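PDB 4QD8: putative esterase PA1618 from Pseudomonas aeruginosa, which is a hotdog-fold thioesterase of the PaaI family that binds phenacyl-coenzyme A and probably hydrolyses aromatic acyl-CoA thioesters such as 1,4-dihydroxy-2-naphthoyl-CoA. Local coordinates for residues 105-108 against 114-117; 117-122 against 128-133. All blocks are in the same frame, centred on the assembly; numbering follows the deposited sequence.

Contact 1 of 2, residues 105-108 against 114-117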
loop_
_atom_site.group_PDB
_atom_site.type_symbol
_atom_site.label_atom_id
_atom_site.label_comp_id
_atom_site.label_asym_id
_atom_site.label_seq_id
_atom_site.Cartn_x
_atom_site.Cartn_y
_atom_site.Cartn_z
ATOM N N ARG A 105 -13.876 9.471 -4.466
ATOM C CA ARG A 105 -14.362 9.168 -5.812
ATOM C C ARG A 105 -14.152 7.671 -6.070
ATOM O O ARG A 105 -13.207 7.080 -5.576
ATOM C CB ARG A 105 -13.601 10.000 -6.843
ATOM C CG ARG A 105 -13.932 11.482 -6.775
ATOM C CD ARG A 105 -13.102 12.314 -7.737
ATOM N NE ARG A 105 -13.420 13.737 -7.590
ATOM C CZ ARG A 105 -14.460 14.337 -8.169
ATOM N NH1 ARG A 105 -15.291 13.647 -8.947
ATOM N NH2 ARG A 105 -14.674 15.634 -7.972
ATOM N N ALA A 106 -15.046 7.043 -6.828
ATOM C CA ALA A 106 -14.910 5.611 -7.066
ATOM C C ALA A 106 -13.862 5.314 -8.133
ATOM O O ALA A 106 -13.796 6.009 -9.160
ATOM C CB ALA A 106 -16.265 5.007 -7.477
ATOM N N ILE A 107 -13.047 4.286 -7.898
ATOM C CA ILE A 107 -12.163 3.776 -8.941
ATOM C C ILE A 107 -12.828 2.556 -9.559
ATOM O O ILE A 107 -12.811 2.354 -10.773
ATOM C CB ILE A 107 -10.797 3.364 -8.365
ATOM C CG1 ILE A 107 -10.081 4.601 -7.819
ATOM C CG2 ILE A 107 -9.931 2.665 -9.428
ATOM C CD1 ILE A 107 -9.842 5.675 -8.866
ATOM N N HIS A 108 -13.417 1.735 -8.705
ATOM C CA HIS A 108 -14.045 0.502 -9.177
ATOM C C HIS A 108 -15.039 -0.027 -8.162
ATOM O O HIS A 108 -14.697 -0.241 -6.998
ATOM C CB HIS A 108 -12.975 -0.558 -9.504
ATOM C CG HIS A 108 -13.528 -1.907 -9.838
ATOM N ND1 HIS A 108 -14.409 -2.126 -10.882
ATOM C CD2 HIS A 108 -13.323 -3.121 -9.267
ATOM C CE1 HIS A 108 -14.714 -3.410 -10.936
ATOM N NE2 HIS A 108 -14.077 -4.034 -9.967
ATOM N N HIS A 114 -14.801 -2.955 -3.497
ATOM C CA HIS A 114 -14.915 -1.591 -3.992
ATOM C C HIS A 114 -13.566 -0.952 -3.777
ATOM O O HIS A 114 -12.907 -1.233 -2.777
ATOM C CB HIS A 114 -15.918 -0.777 -3.173
ATOM C CG HIS A 114 -17.345 -1.169 -3.367
ATOM N ND1 HIS A 114 -18.366 -0.627 -2.614
ATOM C CD2 HIS A 114 -17.930 -2.047 -4.221
ATOM C CE1 HIS A 114 -19.519 -1.144 -3.007
ATOM N NE2 HIS A 114 -19.284 -2.013 -3.969
ATOM N N VAL A 115 -13.167 -0.086 -4.696
ATOM C CA VAL A 115 -11.921 0.671 -4.529
ATOM C C VAL A 115 -12.249 2.161 -4.642
ATOM O O VAL A 115 -12.850 2.605 -5.629
ATOM C CB VAL A 115 -10.864 0.253 -5.574
ATOM C CG1 VAL A 115 -9.548 1.013 -5.344
ATOM C CG2 VAL A 115 -10.598 -1.250 -5.517
ATOM N N TRP A 116 -11.850 2.930 -3.625
ATOM C CA TRP A 116 -12.107 4.369 -3.542
ATOM C C TRP A 116 -10.798 5.162 -3.567
ATOM O O TRP A 116 -9.814 4.746 -2.946
ATOM C CB TRP A 116 -12.843 4.697 -2.232
ATOM C CG TRP A 116 -14.225 4.116 -2.180
ATOM C CD1 TRP A 116 -14.609 2.967 -1.553
ATOM C CD2 TRP A 116 -15.391 4.642 -2.816
ATOM N NE1 TRP A 116 -15.958 2.750 -1.758
ATOM C CE2 TRP A 116 -16.460 3.767 -2.530
ATOM C CE3 TRP A 116 -15.638 5.767 -3.611
ATOM C CZ2 TRP A 116 -17.767 3.985 -3.010
ATOM C CZ3 TRP A 116 -16.945 5.990 -4.080
ATOM C CH2 TRP A 116 -17.982 5.095 -3.775
ATOM N N ASP A 117 -10.818 6.286 -4.277
ATOM C CA ASP A 117 -9.708 7.236 -4.339
ATOM C C ASP A 117 -10.074 8.365 -3.379
ATOM O O ASP A 117 -11.132 8.983 -3.529
ATOM C CB ASP A 117 -9.596 7.759 -5.772
ATOM C CG ASP A 117 -8.610 8.901 -5.914
ATOM O OD1 ASP A 117 -7.433 8.742 -5.544
ATOM O OD2 ASP A 117 -9.017 9.954 -6.434
#
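Trp116 leans its six-membered ring across to the neighbouring strand, where CZ3 lies 3.6 Å from Ala106 CB and CE3 comes 3.4 Å from Arg105 O. The indole meets this backbone obliquely, and a residue as small as alanine lets so broad a ring lie close to the strand. With CG anti to the carbonyl carbon (chi1 -66°) and the ring turned across that bond (chi2 99°), Trp116 NE1 can bond to Ser71 of helix 56-72, a hydroxyl that His114 ND1 also meets. On the opposite face of the sheet Ile107 turns its long branch toward Asp117, and Ile107 CD1 touches the methylene Asp117 CB at 3.7 Å; the carboxylate beyond that methylene is held by Arg119. Ile107 CB also packs at 4.0 Å against CG1 of the beta-branched Val115.

Between these layers runs an antiparallel pairing interrupted by a classic beta bulge. Arg105 and Asp117 form a regular hydrogen-bonded pair, Ala106 and Trp116 the next, non-hydrogen-bonded one, and then Ile107 and His108 both oppose Val115. Val115 O therefore accepts two N-H groups, from Ile107 N at 2.8 Å and from His108 N at 3.2 Å. The second donor lies in the carbonyl plane on a lone pair, whereas the first is tilted 24° from that plane. Past the bulge, Val115 N returns a bond of 2.8 Å to His108 O, as the chain turns its corner at Ile107.

Contact 2 of 2, residues 117-122 against 128-133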
loop_
_atom_site.group_PDB
_atom_site.type_symbol
_atom_site.label_atom_id
_atom_site.label_comp_id
_atom_site.label_asym_id
_atom_site.label_seq_id
_atom_site.Cartn_x
_atom_site.Cartn_y
_atom_site.Cartn_z
ATOM N N ASP A 117 -10.818 6.286 -4.277
ATOM C CA ASP A 117 -9.708 7.236 -4.339
ATOM C C ASP A 117 -10.074 8.365 -3.379
ATOM O O ASP A 117 -11.132 8.983 -3.529
ATOM C CB ASP A 117 -9.596 7.759 -5.772
ATOM C CG ASP A 117 -8.610 8.901 -5.914
ATOM O OD1 ASP A 117 -7.433 8.742 -5.544
ATOM O OD2 ASP A 117 -9.017 9.954 -6.434
ATOM N N ILE A 118 -9.246 8.631 -2.366
ATOM C CA ILE A 118 -9.614 9.654 -1.388
ATOM C C ILE A 118 -8.520 10.713 -1.299
ATOM O O ILE A 118 -7.361 10.395 -1.020
ATOM C CB ILE A 118 -9.931 9.034 -0.015
ATOM C CG1 ILE A 118 -11.093 8.048 -0.178
ATOM C CG2 ILE A 118 -10.344 10.119 0.990
ATOM C CD1 ILE A 118 -11.053 6.894 0.770
ATOM N N ARG A 119 -8.890 11.961 -1.586
ATOM C CA ARG A 119 -7.921 13.069 -1.605
ATOM C C ARG A 119 -8.185 14.029 -0.445
ATOM O O ARG A 119 -9.310 14.501 -0.274
ATOM C CB ARG A 119 -8.012 13.867 -2.919
ATOM C CG ARG A 119 -7.934 13.066 -4.218
ATOM C CD ARG A 119 -6.636 12.312 -4.350
ATOM N NE ARG A 119 -6.592 11.576 -5.614
ATOM C CZ ARG A 119 -6.074 12.049 -6.745
ATOM N NH1 ARG A 119 -5.533 13.261 -6.779
ATOM N NH2 ARG A 119 -6.087 11.298 -7.838
ATOM N N LEU A 120 -7.141 14.346 0.323
ATOM C CA LEU A 120 -7.276 15.219 1.487
ATOM C C LEU A 120 -6.465 16.488 1.293
ATOM O O LEU A 120 -5.390 16.470 0.673
ATOM C CB LEU A 120 -6.805 14.520 2.771
ATOM C CG LEU A 120 -7.750 13.504 3.416
ATOM C CD1 LEU A 120 -7.867 12.266 2.549
ATOM C CD2 LEU A 120 -7.265 13.128 4.795
ATOM N N SER A 121 -6.984 17.578 1.843
ATOM C CA SER A 121 -6.276 18.854 1.806
ATOM C C SER A 121 -6.643 19.701 3.020
ATOM O O SER A 121 -7.746 19.590 3.580
ATOM C CB SER A 121 -6.584 19.604 0.506
ATOM O OG SER A 121 -7.964 19.887 0.408
ATOM N N GLY A 122 -5.699 20.532 3.446
ATOM C CA GLY A 122 -5.967 21.458 4.524
ATOM C C GLY A 122 -6.676 22.681 3.989
ATOM O O GLY A 122 -7.063 22.735 2.814
ATOM N N SER A 128 -2.679 17.247 1.130
ATOM C CA SER A 128 -2.020 16.894 2.382
ATOM C C SER A 128 -1.875 15.384 2.548
ATOM O O SER A 128 -0.998 14.912 3.257
ATOM C CB SER A 128 -2.770 17.471 3.584
ATOM O OG SER A 128 -4.102 16.972 3.663
ATOM N N CYS A 129 -2.768 14.629 1.909
ATOM C CA CYS A 129 -2.713 13.171 1.999
ATOM C C CYS A 129 -3.499 12.601 0.820
ATOM O O CYS A 129 -4.486 13.195 0.377
ATOM C CB CYS A 129 -3.308 12.707 3.342
ATOM S SG CYS A 129 -3.435 10.922 3.596
ATOM N N ILE A 130 -3.040 11.471 0.288
ATOM C CA ILE A 130 -3.843 10.754 -0.692
ATOM C C ILE A 130 -3.993 9.333 -0.190
ATOM O O ILE A 130 -3.017 8.723 0.245
ATOM C CB ILE A 130 -3.247 10.787 -2.126
ATOM C CG1 ILE A 130 -4.089 9.909 -3.065
ATOM C CG2 ILE A 130 -1.763 10.342 -2.146
ATOM C CD1 ILE A 130 -3.723 10.102 -4.535
ATOM N N ALA A 131 -5.213 8.803 -0.221
ATOM C CA ALA A 131 -5.451 7.460 0.290
ATOM C C ALA A 131 -6.132 6.624 -0.771
ATOM O O ALA A 131 -6.834 7.154 -1.628
ATOM C CB ALA A 131 -6.303 7.498 1.557
ATOM N N ARG A 132 -5.915 5.317 -0.715
ATOM C CA ARG A 132 -6.730 4.409 -1.518
ATOM C C ARG A 132 -7.290 3.320 -0.624
ATOM O O ARG A 132 -6.588 2.730 0.214
ATOM C CB ARG A 132 -5.957 3.841 -2.716
ATOM C CG ARG A 132 -6.892 3.178 -3.752
ATOM C CD ARG A 132 -6.178 2.838 -5.062
ATOM N NE ARG A 132 -5.261 1.725 -4.890
ATOM C CZ ARG A 132 -3.942 1.835 -4.789
ATOM N NH1 ARG A 132 -3.354 3.023 -4.897
ATOM N NH2 ARG A 132 -3.211 0.749 -4.600
ATOM N N LEU A 133 -8.589 3.084 -0.759
ATOM C CA LEU A 133 -9.276 2.167 0.139
ATOM C C LEU A 133 -9.945 1.048 -0.646
ATOM O O LEU A 133 -10.650 1.311 -1.621
ATOM C CB LEU A 133 -10.361 2.925 0.910
ATOM C CG LEU A 133 -11.244 2.095 1.854
ATOM C CD1 LEU A 133 -10.434 1.455 2.973
ATOM C CD2 LEU A 133 -12.342 3.024 2.429
HETATM O O HOH W 1 -6.304 6.900 -4.414
#
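Ile118, Leu120, Cys129, Ala131 and Leu133 make the tightly packed side of this strand pair. Ile118 CD1 rests against Leu133 CB at 4.0 Å, the two side chains crossing at a slant, while the small methyl of Ala131 sits beside Ile118, and both Ala131 and Ile118 touch Ala63 of helix 56-72. Leu120 CB meets Cys129 CB at 4.0 Å. Apolar residues suit this layer: Ile118, Leu120, Ala131 and Leu133 touch helix 56-72, and Cys129 meets strand 80-91.

The other face is more polar and less fully enclosed, since Arg119 is partly exposed and a water enters. There Ile130 and Arg119 run side by side in the same direction. With CG1 anti to its backbone N (chi1 175°), Ile130 carries CD1 over one face of the guanidinium, near its rim and 3.4 Å from Arg119 NE. The edge of that group is used differently: Asp117 OD1 lies in the guanidinium plane and accepts from Arg119 NE at 3.0 Å with its syn lone pair, in a salt bridge. Methyl and carboxylate thus restrict the arginine from above and from the side. A water donates to Ala131 O at 2.8 Å. Here Arg119 packs on Ile107 of the second subunit.

At the far end Leu120 O faces both Ser128 N, at 2.9 Å, and Cys129 N, whose bond is weak at 3.4 Å. These two residues opposite one form a classic beta bulge, set in the antiparallel hairpin 113-121/127-139, whose sheet wraps helix 56-72 as the bun does the sausage in the hotdog fold.

Contacts 1 and 2 follow one another along the chain and share strand 113-121, which pairs with strand 99-106 in contact 1 and with strand 127-139 in contact 2. Their centres are about 12 Å apart, and Asp117 belongs to both. The junction is direct: Trp116 N lies 2.8 Å from Leu133 O, a probable hydrogen bond, and Val115 CG1 packs on Arg132 CG. Three neighbouring strands of the sheet are thereby joined in antiparallel fashion, with a bulge in each pairing. Both contacts also reach the second subunit, so this part of the sheet contributes both to the hotdog domain and to its packing against the second subunit.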